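Local coordinates for protein probable 2-oxoacid ferredoxin oxidoreductase, alpha chain (Thermoplasma acidophilum, PDB 3JU3) that probably forms part of an enzyme that oxidatively decarboxylates 2-oxoacids such as 2-oxoglutarate to acyl-CoA, passing the electrons to ferredoxin, at residues A[14-25]-A[39-49]. Residues are numbered along the deposited sequence; the frame is centred on the assembly and turned at random.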
loop_
_atom_site.group_PDB
_atom_site.type_symbol
_atom_site.label_atom_id
_atom_site.label_comp_id
_atom_site.label_asym_id
_atom_site.label_seq_id
_atom_site.Cartn_x
_atom_site.Cartn_y
_atom_site.Cartn_z
ATOM N N ALA A 14 -30.714 5.291 -6.993
ATOM C CA ALA A 14 -29.931 6.496 -6.711
ATOM C C ALA A 14 -29.345 7.019 -7.984
ATOM O O ALA A 14 -29.186 6.271 -8.927
ATOM C CB ALA A 14 -28.833 6.196 -5.714
ATOM N N ASP A 15 -29.066 8.307 -8.022
ATOM C CA ASP A 15 -28.401 8.929 -9.148
ATOM C C ASP A 15 -27.046 8.268 -9.480
ATOM O O ASP A 15 -26.693 8.138 -10.645
ATOM C CB ASP A 15 -28.188 10.418 -8.858
ATOM C CG ASP A 15 -29.515 11.196 -8.751
ATOM O OD1 ASP A 15 -30.450 10.933 -9.526
ATOM O OD2 ASP A 15 -29.635 12.058 -7.861
ATOM N N ILE A 16 -26.289 7.914 -8.433
ATOM C CA ILE A 16 -24.944 7.321 -8.520
ATOM C C ILE A 16 -24.900 6.068 -7.633
ATOM O O ILE A 16 -25.334 6.109 -6.465
ATOM C CB ILE A 16 -23.848 8.293 -7.995
ATOM C CG1 ILE A 16 -23.728 9.535 -8.906
ATOM C CG2 ILE A 16 -22.466 7.540 -7.870
ATOM C CD1 ILE A 16 -23.035 10.752 -8.260
ATOM N N THR A 17 -24.351 4.972 -8.169
ATOM C CA THR A 17 -24.060 3.801 -7.362
ATOM C C THR A 17 -22.547 3.604 -7.298
ATOM O O THR A 17 -21.906 3.198 -8.284
ATOM C CB THR A 17 -24.747 2.555 -7.993
ATOM O OG1 THR A 17 -26.158 2.717 -7.863
ATOM C CG2 THR A 17 -24.316 1.209 -7.309
ATOM N N PHE A 18 -21.974 3.927 -6.156
ATOM C CA PHE A 18 -20.557 3.673 -5.910
ATOM C C PHE A 18 -20.372 2.177 -5.644
ATOM O O PHE A 18 -21.272 1.527 -5.118
ATOM C CB PHE A 18 -20.070 4.461 -4.691
ATOM C CG PHE A 18 -19.991 5.954 -4.909
ATOM C CD1 PHE A 18 -18.985 6.487 -5.699
ATOM C CD2 PHE A 18 -20.917 6.826 -4.312
ATOM C CE1 PHE A 18 -18.883 7.881 -5.896
ATOM C CE2 PHE A 18 -20.831 8.234 -4.525
ATOM C CZ PHE A 18 -19.826 8.739 -5.291
ATOM N N VAL A 19 -19.212 1.630 -6.038
ATOM C CA VAL A 19 -18.832 0.255 -5.683
ATOM C C VAL A 19 -17.443 0.341 -5.083
ATOM O O VAL A 19 -16.549 0.973 -5.677
ATOM C CB VAL A 19 -18.769 -0.659 -6.900
ATOM C CG1 VAL A 19 -18.488 -2.138 -6.462
ATOM C CG2 VAL A 19 -20.044 -0.598 -7.682
ATOM N N THR A 20 -17.249 -0.273 -3.916
ATOM C CA THR A 20 -15.928 -0.403 -3.376
ATOM C C THR A 20 -15.853 -1.586 -2.402
ATOM O O THR A 20 -16.842 -2.322 -2.212
ATOM C CB THR A 20 -15.416 0.935 -2.740
ATOM O OG1 THR A 20 -13.968 0.970 -2.785
ATOM C CG2 THR A 20 -15.889 1.076 -1.278
ATOM N N TRP A 21 -14.677 -1.762 -1.822
ATOM C CA TRP A 21 -14.392 -2.821 -0.878
ATOM C C TRP A 21 -13.291 -2.212 -0.012
ATOM O O TRP A 21 -12.682 -1.202 -0.362
ATOM C CB TRP A 21 -13.891 -4.088 -1.604
ATOM C CG TRP A 21 -12.582 -3.849 -2.340
ATOM C CD1 TRP A 21 -12.408 -3.216 -3.551
ATOM C CD2 TRP A 21 -11.276 -4.149 -1.863
ATOM N NE1 TRP A 21 -11.073 -3.149 -3.859
ATOM C CE2 TRP A 21 -10.361 -3.720 -2.838
ATOM C CE3 TRP A 21 -10.788 -4.778 -0.707
ATOM C CZ2 TRP A 21 -8.986 -3.899 -2.703
ATOM C CZ3 TRP A 21 -9.424 -4.952 -0.573
ATOM C CH2 TRP A 21 -8.533 -4.487 -1.560
ATOM N N GLY A 22 -13.012 -2.840 1.109
ATOM C CA GLY A 22 -11.848 -2.445 1.886
ATOM C C GLY A 22 -11.894 -1.036 2.405
ATOM O O GLY A 22 -12.924 -0.576 2.881
ATOM N N SER A 23 -10.761 -0.334 2.282
ATOM C CA SER A 23 -10.538 0.855 3.087
ATOM C C SER A 23 -11.316 2.120 2.639
ATOM O O SER A 23 -11.493 3.042 3.441
ATOM C CB SER A 23 -9.035 1.151 3.158
ATOM O OG SER A 23 -8.613 1.664 1.897
ATOM N N GLN A 24 -11.785 2.161 1.388
ATOM C CA GLN A 24 -12.422 3.388 0.862
ATOM C C GLN A 24 -13.903 3.478 1.243
ATOM O O GLN A 24 -14.605 4.463 0.904
ATOM C CB GLN A 24 -12.242 3.482 -0.657
ATOM C CG GLN A 24 -10.802 3.724 -1.067
ATOM C CD GLN A 24 -10.206 4.938 -0.329
ATOM O OE1 GLN A 24 -9.311 4.784 0.483
ATOM N NE2 GLN A 24 -10.738 6.123 -0.590
ATOM N N LYS A 25 -14.370 2.496 2.024
ATOM C CA LYS A 25 -15.780 2.490 2.420
ATOM C C LYS A 25 -16.122 3.811 3.068
ATOM O O LYS A 25 -17.102 4.453 2.679
ATOM C CB LYS A 25 -16.167 1.337 3.358
ATOM C CG LYS A 25 -17.617 1.416 3.737
ATOM C CD LYS A 25 -18.143 0.245 4.559
ATOM C CE LYS A 25 -18.155 0.576 6.042
ATOM N NZ LYS A 25 -18.876 -0.455 6.851
ATOM N N GLY A 39 -28.715 17.826 -3.386
ATOM C CA GLY A 39 -29.867 17.113 -3.963
ATOM C C GLY A 39 -29.523 15.959 -4.883
ATOM O O GLY A 39 -30.371 15.534 -5.708
ATOM N N ILE A 40 -28.321 15.393 -4.698
ATOM C CA ILE A 40 -27.919 14.225 -5.482
ATOM C C ILE A 40 -27.938 12.974 -4.619
ATOM O O ILE A 40 -27.344 12.963 -3.553
ATOM C CB ILE A 40 -26.539 14.396 -6.072
ATOM C CG1 ILE A 40 -26.560 15.535 -7.087
ATOM C CG2 ILE A 40 -26.079 13.102 -6.725
ATOM C CD1 ILE A 40 -25.170 16.000 -7.488
ATOM N N SER A 41 -28.618 11.931 -5.082
ATOM C CA SER A 41 -28.681 10.689 -4.299
ATOM C C SER A 41 -27.612 9.690 -4.741
ATOM O O SER A 41 -27.250 9.609 -5.904
ATOM C CB SER A 41 -30.073 10.052 -4.377
ATOM O OG SER A 41 -30.363 9.750 -5.730
ATOM N N ALA A 42 -27.124 8.890 -3.803
ATOM C CA ALA A 42 -26.075 7.953 -4.156
ATOM C C ALA A 42 -26.225 6.794 -3.206
ATOM O O ALA A 42 -26.660 6.980 -2.050
ATOM C CB ALA A 42 -24.712 8.620 -4.055
ATOM N N ASN A 43 -25.920 5.593 -3.685
ATOM C CA ASN A 43 -25.864 4.462 -2.785
ATOM C C ASN A 43 -24.489 3.780 -2.944
ATOM O O ASN A 43 -23.663 4.236 -3.755
ATOM C CB ASN A 43 -27.078 3.517 -2.976
ATOM C CG ASN A 43 -27.217 3.003 -4.414
ATOM O OD1 ASN A 43 -26.270 3.069 -5.190
ATOM N ND2 ASN A 43 -28.396 2.498 -4.769
ATOM N N LEU A 44 -24.205 2.751 -2.136
ATOM C CA LEU A 44 -22.875 2.122 -2.157
ATOM C C LEU A 44 -23.051 0.616 -2.147
ATOM O O LEU A 44 -23.644 0.062 -1.207
ATOM C CB LEU A 44 -21.994 2.579 -0.963
ATOM C CG LEU A 44 -20.718 1.727 -0.734
ATOM C CD1 LEU A 44 -19.755 1.774 -1.921
ATOM C CD2 LEU A 44 -19.972 2.111 0.529
ATOM N N LEU A 45 -22.564 -0.046 -3.201
ATOM C CA LEU A 45 -22.512 -1.503 -3.198
ATOM C C LEU A 45 -21.145 -1.817 -2.610
ATOM O O LEU A 45 -20.133 -1.491 -3.192
ATOM C CB LEU A 45 -22.665 -2.074 -4.603
ATOM C CG LEU A 45 -22.332 -3.548 -4.848
ATOM C CD1 LEU A 45 -23.311 -4.355 -4.085
ATOM C CD2 LEU A 45 -22.457 -3.889 -6.363
ATOM N N TYR A 46 -21.146 -2.429 -1.439
ATOM C CA TYR A 46 -19.924 -2.698 -0.704
ATOM C C TYR A 46 -19.678 -4.202 -0.739
ATOM O O TYR A 46 -20.506 -4.983 -0.269
ATOM C CB TYR A 46 -20.106 -2.225 0.734
ATOM C CG TYR A 46 -18.935 -2.464 1.618
ATOM C CD1 TYR A 46 -17.714 -1.851 1.389
ATOM C CD2 TYR A 46 -19.053 -3.307 2.703
ATOM C CE1 TYR A 46 -16.655 -2.094 2.220
ATOM C CE2 TYR A 46 -18.027 -3.562 3.502
ATOM C CZ TYR A 46 -16.836 -2.958 3.274
ATOM O OH TYR A 46 -15.844 -3.234 4.164
ATOM N N LEU A 47 -18.531 -4.588 -1.294
ATOM C CA LEU A 47 -18.147 -5.993 -1.335
ATOM C C LEU A 47 -17.328 -6.314 -0.087
ATOM O O LEU A 47 -16.319 -5.659 0.200
ATOM C CB LEU A 47 -17.355 -6.294 -2.601
ATOM C CG LEU A 47 -18.087 -5.808 -3.869
ATOM C CD1 LEU A 47 -17.280 -6.025 -5.164
ATOM C CD2 LEU A 47 -19.524 -6.408 -3.997
ATOM N N LYS A 48 -17.794 -7.299 0.657
ATOM C CA LYS A 48 -17.135 -7.709 1.882
ATOM C C LYS A 48 -16.023 -8.734 1.569
ATOM O O LYS A 48 -16.206 -9.661 0.780
ATOM C CB LYS A 48 -18.173 -8.352 2.804
ATOM C CG LYS A 48 -19.258 -7.394 3.183
ATOM C CD LYS A 48 -20.131 -8.051 4.209
ATOM C CE LYS A 48 -21.215 -7.153 4.647
ATOM N NZ LYS A 48 -22.078 -7.987 5.504
HETATM N N MSE A 49 -14.892 -8.579 2.224
HETATM C CA MSE A 49 -13.731 -9.424 1.954
HETATM C C MSE A 49 -13.853 -10.834 2.538
HETATM O O MSE A 49 -13.834 -11.813 1.798
HETATM C CB MSE A 49 -12.462 -8.758 2.457
HETATM C CG MSE A 49 -11.938 -7.690 1.513
HETATM SE SE MSE A 49 -10.536 -6.719 2.440
HETATM C CE MSE A 49 -11.510 -6.712 4.177
HETATM O O HOH W 1 -28.593 1.710 -7.708
HETATM O O HOH W 2 -14.552 -5.177 1.934
#
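Lys-25 lays its aliphatic chain across the ring of Tyr-46 at about a right angle, CD sitting 3.6 Å from the ring centroid in a CH-pi contact. With CG anti to the backbone N (chi1 179°), the chain runs out over the ring, and its NZ is at most weakly attracted to it. Without the ring, as with an alanine here, the Lys-25 methylenes would probably lose the flat surface they lie on and be set free to turn. On the same side of the sheet, Leu-44 CD1 packs against Phe-18 CB, while Ile-16 CG2 lies over the centre of one face of the Phe-18 ring. Strands 16-21 and 42-47 run parallel as the two strands of a beta-alpha-beta unit in core domain II of the oxidoreductase; the connecting helix 25-37 packs on Phe-18, Thr-20 and Ala-42. On the other side, Thr-17 OG1 donates to Asn-43 OD1 (2.7 Å), in the carbonyl plane on a lone pair, and a water links OG1 to Asn-43 ND2, which also bonds Glu-11 O. At the N-terminal end Asp-15 and Ser-41 interlock: Asp-15 N reaches Ser-41 OG (3.0 Å), and Ser-41 N meets Asp-15 OD2 (3.0 Å) on its anti side, 31° out of the carboxylate plane. At the far end the selenium of Met-49 approaches the edge of the Trp-21 ring, SE lying 3.7 Å from CZ3; Phe-50 of the second subunit meets that indole edge-to-face.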